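Side-chain contacts in protein LigF (Sphingobium sp. SYK-6, PDB 4XT0), which cleaves beta-aryl ether bonds in lignin as a glutathione-dependent beta-etherase of the glutathione S-transferase superfamily: residues R100-T103 / K104-D107; L178-T181 / L182-D186; Y217-Q220 / E221-P224. All coordinates share one frame; numbering follows the deposited sequence.

Contact 1. Residues R100-T103 / K104-D107; sequences RVWT and KWVD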
# COMPACT_ATOMS: atom_id res chain seq x y z
N ARG A 100 0.06 -9.41 -6.12
CA ARG A 100 -0.24 -8.41 -5.09
C ARG A 100 1.00 -7.69 -4.62
O ARG A 100 0.91 -6.53 -4.24
CB ARG A 100 -0.96 -9.04 -3.87
CG ARG A 100 -2.32 -9.62 -4.21
CD ARG A 100 -3.18 -9.95 -2.96
NE ARG A 100 -4.53 -10.21 -3.46
CZ ARG A 100 -5.15 -11.38 -3.42
NH1 ARG A 100 -4.58 -12.42 -2.81
NH2 ARG A 100 -6.36 -11.50 -3.96
N VAL A 101 2.15 -8.37 -4.62
CA VAL A 101 3.40 -7.69 -4.28
C VAL A 101 3.61 -6.55 -5.28
O VAL A 101 3.99 -5.44 -4.90
CB VAL A 101 4.62 -8.66 -4.28
CG1 VAL A 101 5.93 -7.88 -4.10
CG2 VAL A 101 4.48 -9.69 -3.15
N TRP A 102 3.34 -6.80 -6.56
CA TRP A 102 3.45 -5.75 -7.59
C TRP A 102 2.43 -4.65 -7.41
O TRP A 102 2.75 -3.47 -7.61
CB TRP A 102 3.29 -6.33 -9.01
CG TRP A 102 4.54 -6.95 -9.55
CD1 TRP A 102 4.76 -8.28 -9.74
CD2 TRP A 102 5.73 -6.27 -9.94
NE1 TRP A 102 6.02 -8.47 -10.24
CE2 TRP A 102 6.65 -7.26 -10.37
CE3 TRP A 102 6.12 -4.93 -9.98
CZ2 TRP A 102 7.92 -6.95 -10.84
CZ3 TRP A 102 7.40 -4.62 -10.45
CH2 TRP A 102 8.28 -5.63 -10.87
N THR A 103 1.18 -5.01 -7.11
CA THR A 103 0.14 -3.99 -7.09
C THR A 103 0.31 -3.11 -5.85
O THR A 103 0.10 -1.90 -5.91
CB THR A 103 -1.30 -4.59 -7.16
OG1 THR A 103 -1.56 -5.46 -6.04
CG2 THR A 103 -1.52 -5.35 -8.48
N LYS A 104 0.70 -3.69 -4.73
CA LYS A 104 0.88 -2.89 -3.53
C LYS A 104 2.15 -2.04 -3.65
O LYS A 104 2.24 -0.96 -3.08
CB LYS A 104 0.90 -3.77 -2.27
CG LYS A 104 2.24 -4.49 -2.00
CD LYS A 104 2.01 -5.64 -1.00
CE LYS A 104 1.52 -5.13 0.36
NZ LYS A 104 2.63 -4.40 1.10
N TRP A 105 3.12 -2.51 -4.43
CA TRP A 105 4.32 -1.72 -4.67
C TRP A 105 3.99 -0.47 -5.49
O TRP A 105 4.59 0.58 -5.30
CB TRP A 105 5.38 -2.56 -5.37
CG TRP A 105 6.63 -1.82 -5.71
CD1 TRP A 105 7.65 -1.49 -4.87
CD2 TRP A 105 7.00 -1.37 -7.01
NE1 TRP A 105 8.64 -0.84 -5.57
CE2 TRP A 105 8.27 -0.76 -6.89
CE3 TRP A 105 6.40 -1.42 -8.27
CZ2 TRP A 105 8.94 -0.19 -7.98
CZ3 TRP A 105 7.06 -0.86 -9.35
CH2 TRP A 105 8.32 -0.26 -9.20
N VAL A 106 3.02 -0.58 -6.39
CA VAL A 106 2.54 0.62 -7.08
C VAL A 106 1.94 1.59 -6.07
O VAL A 106 2.29 2.77 -6.07
CB VAL A 106 1.49 0.29 -8.16
CG1 VAL A 106 0.88 1.59 -8.72
CG2 VAL A 106 2.12 -0.51 -9.26
N ASP A 107 1.09 1.07 -5.18
CA ASP A 107 0.43 1.90 -4.14
C ASP A 107 1.38 2.50 -3.11
O ASP A 107 1.09 3.56 -2.54
CB ASP A 107 -0.63 1.08 -3.38
CG ASP A 107 -1.92 0.89 -4.19
OD1 ASP A 107 -2.31 1.80 -4.95
OD2 ASP A 107 -2.55 -0.18 -4.07

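Contact 2. Residues L178-T181 / L182-D186; sequences LEET and LSKQD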
# COMPACT_ATOMS: atom_id res chain seq x y z
N LEU A 178 11.36 -2.52 -12.73
CA LEU A 178 10.48 -3.01 -13.78
C LEU A 178 11.28 -3.66 -14.89
O LEU A 178 10.90 -4.72 -15.40
CB LEU A 178 9.62 -1.87 -14.34
CG LEU A 178 8.48 -1.40 -13.44
CD1 LEU A 178 7.93 -0.06 -13.92
CD2 LEU A 178 7.35 -2.43 -13.37
N GLU A 179 12.40 -3.04 -15.24
CA GLU A 179 13.24 -3.53 -16.32
C GLU A 179 13.88 -4.85 -15.93
O GLU A 179 14.04 -5.74 -16.75
CB GLU A 179 14.32 -2.52 -16.67
CG GLU A 179 15.20 -2.97 -17.82
CD GLU A 179 14.44 -3.00 -19.12
OE1 GLU A 179 13.34 -2.39 -19.17
OE2 GLU A 179 14.93 -3.62 -20.09
N GLU A 180 14.26 -4.95 -14.66
CA GLU A 180 14.82 -6.17 -14.10
C GLU A 180 13.95 -7.39 -14.43
O GLU A 180 14.46 -8.48 -14.69
CB GLU A 180 14.97 -6.01 -12.59
CG GLU A 180 15.53 -7.19 -11.84
CD GLU A 180 15.67 -6.90 -10.35
OE1 GLU A 180 15.88 -5.72 -9.99
OE2 GLU A 180 15.57 -7.85 -9.54
N THR A 181 12.63 -7.21 -14.46
CA THR A 181 11.73 -8.33 -14.72
C THR A 181 11.32 -8.38 -16.20
O THR A 181 11.37 -9.43 -16.84
CB THR A 181 10.47 -8.27 -13.82
OG1 THR A 181 10.84 -8.47 -12.45
CG2 THR A 181 9.45 -9.32 -14.24
N LEU A 182 10.95 -7.22 -16.74
CA LEU A 182 10.39 -7.16 -18.10
C LEU A 182 11.43 -7.37 -19.19
O LEU A 182 11.09 -7.62 -20.35
CB LEU A 182 9.66 -5.82 -18.31
CG LEU A 182 8.42 -5.73 -17.42
CD1 LEU A 182 7.83 -4.31 -17.41
CD2 LEU A 182 7.37 -6.74 -17.88
N SER A 183 12.70 -7.28 -18.82
CA SER A 183 13.78 -7.62 -19.73
C SER A 183 13.92 -9.14 -19.88
O SER A 183 14.73 -9.61 -20.66
CB SER A 183 15.11 -7.03 -19.25
OG SER A 183 15.54 -7.66 -18.05
N LYS A 184 13.14 -9.90 -19.12
CA LYS A 184 13.27 -11.36 -19.12
C LYS A 184 11.97 -12.09 -19.44
O LYS A 184 11.98 -13.28 -19.71
CB LYS A 184 13.81 -11.83 -17.77
CG LYS A 184 15.25 -11.45 -17.53
CD LYS A 184 15.55 -11.23 -16.06
CE LYS A 184 16.93 -10.61 -15.89
NZ LYS A 184 17.12 -9.98 -14.55
N GLN A 185 10.84 -11.39 -19.38
CA GLN A 185 9.55 -12.02 -19.62
C GLN A 185 8.54 -10.97 -20.07
O GLN A 185 8.79 -9.78 -19.91
CB GLN A 185 9.06 -12.77 -18.36
CG GLN A 185 8.89 -11.91 -17.12
CD GLN A 185 8.61 -12.73 -15.86
OE1 GLN A 185 9.35 -13.65 -15.54
NE2 GLN A 185 7.53 -12.39 -15.15
N ASP A 186 7.41 -11.42 -20.63
CA ASP A 186 6.46 -10.53 -21.30
C ASP A 186 5.59 -9.73 -20.33
O ASP A 186 5.18 -8.62 -20.64
CB ASP A 186 5.54 -11.31 -22.24
CG ASP A 186 6.22 -11.72 -23.55
OD1 ASP A 186 7.36 -11.27 -23.82
OD2 ASP A 186 5.61 -12.52 -24.30

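Contact 3. Residues Y217-Q220 / E221-P224; sequences YVNQ and EKTP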
# COMPACT_ATOMS: atom_id res chain seq x y z
N TYR A 217 15.23 8.17 -18.37
CA TYR A 217 15.03 6.96 -17.58
C TYR A 217 14.42 5.84 -18.43
O TYR A 217 14.83 4.69 -18.34
CB TYR A 217 14.14 7.24 -16.36
CG TYR A 217 14.73 8.20 -15.35
CD1 TYR A 217 14.55 9.57 -15.47
CD2 TYR A 217 15.47 7.73 -14.27
CE1 TYR A 217 15.09 10.45 -14.55
CE2 TYR A 217 16.00 8.60 -13.33
CZ TYR A 217 15.81 9.97 -13.48
OH TYR A 217 16.34 10.85 -12.57
N VAL A 218 13.42 6.20 -19.23
CA VAL A 218 12.68 5.23 -20.02
C VAL A 218 12.87 5.46 -21.52
O VAL A 218 12.38 6.44 -22.08
CB VAL A 218 11.17 5.27 -19.69
CG1 VAL A 218 10.41 4.25 -20.52
CG2 VAL A 218 10.93 5.03 -18.20
N ASN A 219 13.59 4.55 -22.17
CA ASN A 219 13.78 4.56 -23.61
C ASN A 219 14.33 3.22 -24.07
O ASN A 219 14.63 2.35 -23.25
CB ASN A 219 14.72 5.69 -24.02
CG ASN A 219 16.07 5.61 -23.34
OD1 ASN A 219 16.81 4.65 -23.53
ND2 ASN A 219 16.39 6.62 -22.54
N GLN A 220 14.46 3.05 -25.39
CA GLN A 220 14.88 1.78 -25.98
C GLN A 220 16.27 1.35 -25.52
O GLN A 220 16.51 0.17 -25.30
CB GLN A 220 14.86 1.87 -27.51
CG GLN A 220 13.48 2.07 -28.10
CD GLN A 220 12.60 0.84 -27.96
OE1 GLN A 220 13.09 -0.26 -27.70
NE2 GLN A 220 11.29 1.02 -28.12
N GLU A 221 17.17 2.31 -25.38
CA GLU A 221 18.54 2.01 -24.99
C GLU A 221 18.60 1.50 -23.56
O GLU A 221 19.19 0.46 -23.29
CB GLU A 221 19.43 3.26 -25.14
CG GLU A 221 18.85 4.36 -26.02
CD GLU A 221 18.62 3.92 -27.46
OE1 GLU A 221 19.39 3.06 -27.94
OE2 GLU A 221 17.67 4.42 -28.09
N LYS A 222 17.98 2.23 -22.63
CA LYS A 222 18.13 1.94 -21.21
C LYS A 222 17.13 0.90 -20.69
O LYS A 222 17.46 0.09 -19.82
CB LYS A 222 17.99 3.23 -20.39
CG LYS A 222 19.18 4.17 -20.54
CD LYS A 222 19.28 5.13 -19.36
CE LYS A 222 20.56 5.95 -19.39
NZ LYS A 222 20.72 6.78 -18.16
N THR A 223 15.91 0.94 -21.21
CA THR A 223 14.88 0.03 -20.74
C THR A 223 14.08 -0.58 -21.88
O THR A 223 12.88 -0.31 -22.01
CB THR A 223 13.89 0.76 -19.79
OG1 THR A 223 13.28 1.85 -20.49
CG2 THR A 223 14.61 1.29 -18.57
N PRO A 224 14.73 -1.40 -22.72
CA PRO A 224 14.02 -2.07 -23.82
C PRO A 224 12.91 -3.00 -23.34
O PRO A 224 11.88 -3.09 -23.99
CB PRO A 224 15.13 -2.87 -24.52
CG PRO A 224 16.14 -3.10 -23.46
CD PRO A 224 16.14 -1.84 -22.64
O HOH W 1 11.83 -2.84 -26.54

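Contact 1. Residues R100-T103 / K104-D107
Lys104 folds its aliphatic chain back over the carbonyl oxygen of Arg100, one helical turn earlier. With chi1 at 79° its CG lies between the backbone N and the carbonyl carbon, which brings Lys104 CG to 3.3 Å from Arg100 O and Lys104 CD to 3.5 Å from the same oxygen. The chain then bends at chi3 and chi4, and NZ finds its salt bridges outside this turn, with Glu108 and with Glu69 of the second subunit. Trp105 comes next. Its CB sits 3.2 Å from Val101 O, and its indole runs alongside that of Trp102, both pointing the same way. The planes stand at 87° with the six-membered centroids 5.7 Å apart, an offset edge-to-face pair in which the edge of Trp102 is presented to the face of Trp105; the nearest carbons, Trp102 CE3 and Trp105 CE3, are 3.9 Å apart. Val106 places CG2 3.4 Å from Trp102 O, while its side chain packs on Asn200 and Ile203 of helix 195-204. Asp107 N bonds to Thr103 O at 3.2 Å with an N-H...O angle of 161°. Its carboxylate turns to other partners: OD1 forms a salt bridge with Lys19, OD2 a hydrogen bond with Thr71, and the side chain comes to about 4 Å from a bound glutathione, nearest atoms. Four consecutive i to i+4 backbone bonds mark the stretch as regular alpha-helix, part of helix 93-121, which in this glutathione S-transferase fold meets the second subunit and the thioredoxin-like domain and passes beside a bound glutathione.

Contact 2. Residues L178-T181 / L182-D186
Lys184 reaches back along the backbone to Glu180. Lys184 CB lies 3.5 Å from Thr181 O, while CG stands off. From CG onward the chain is extended and runs back to the carbonyl of Glu180, one turn earlier: Lys184 CD is 3.3 Å from Glu180 O, CE passes the same oxygen, and Lys184 NZ donates to Glu180 O at 3.1 Å, in the carbonyl plane and on a lone pair. The ammonium therefore grips a main-chain acceptor, whereas the carboxylate of Glu180 is not in contact with it. This is the C-terminal end of helix 161-182, a long helix of the all-helical GST domain, where the last carbonyls run short of regular amide partners. Glu179 O takes two donors from Ser183: the amide N, and Ser183 OG at 2.8 Å, which a chi1 of 68° sets between the backbone N and the carbonyl carbon. Thr181 O receives Lys184 N at 2.9 Å from above the carbonyl plane, 48° out of it, together with a weak bond from Gln185 N. The Glu179 chain bends at chi2, bringing Glu179 OE2 to 3.5 Å from Ser183 CB, but OE2 accepts from Gly225 N and OE1 from Leu226 N, both of helix 224-235. On another flank Thr181 CG2 touches Gln185 NE2 at 3.7 Å; that amide donates to Tyr187 O.

Contact 3. Residues Y217-Q220 / E221-P224
Asn219 and Thr223 are joined through one carbonyl oxygen that takes two hydrogen bonds. Thr223 N reaches Asn219 O at 2.8 Å, almost in line with the C=O bond, and Thr223 OG1 donates to the same oxygen at 3.1 Å, tilted from the carbonyl plane. Here chi1 of Thr223 is 60°, which directs OG1 back over the turn and leaves CG2 3.4 Å from Tyr217 O. The side chain of Asn219 holds the amide one residue earlier: OD1 accepts Lys222 N at 2.8 Å with an N-H...O angle of 163°, and CG of Glu221 packs against the same OD1 at 3.2 Å. At the other end of the Asn219 carboxamide ND2 donates to Gly215 O, so both ends of the group have partners and its rotation is fixed. Water 1 donates to Gln220 OE1 and, at 2.6 Å, to Pro224 O, bridging the Gln220 side chain to the first residue of helix 224-235. Val218 CG1 rests 3.7 Å from Thr223 OG1, the two side chains crossing at a slant, and both residues pack on Val175 of helix 161-182. Thr223 occupies the N-cap position, yet its side chain makes no capping bond. The bond inventory thus implies that the single alpha-turn before the helix is fixed by Asn219, through main-chain and side-chain oxygens alike, with the hydroxyl of Thr223 committed backward to the loop.

All three contacts are local and lie in series along the chain, none nested in or crossing another. Contact 1 spans successive turns inside helix 93-121; contact 2 closes the turn at the end of helix 161-182; contact 3 closes the loop turn that leads into helix 224-235. They meet through space. Trp102 of contact 1 packs its CZ3 3.7 Å from Leu178 CD2 of contact 2, joining the two long helices. Glu179 of contact 2 in turn places OE1 3.3 Å from Thr223 CB of contact 3. Contacts 1 and 3 do not touch, their nearest atoms being about 11 Å apart, so the 178-186 region lies as the intermediary within the C-terminal domain.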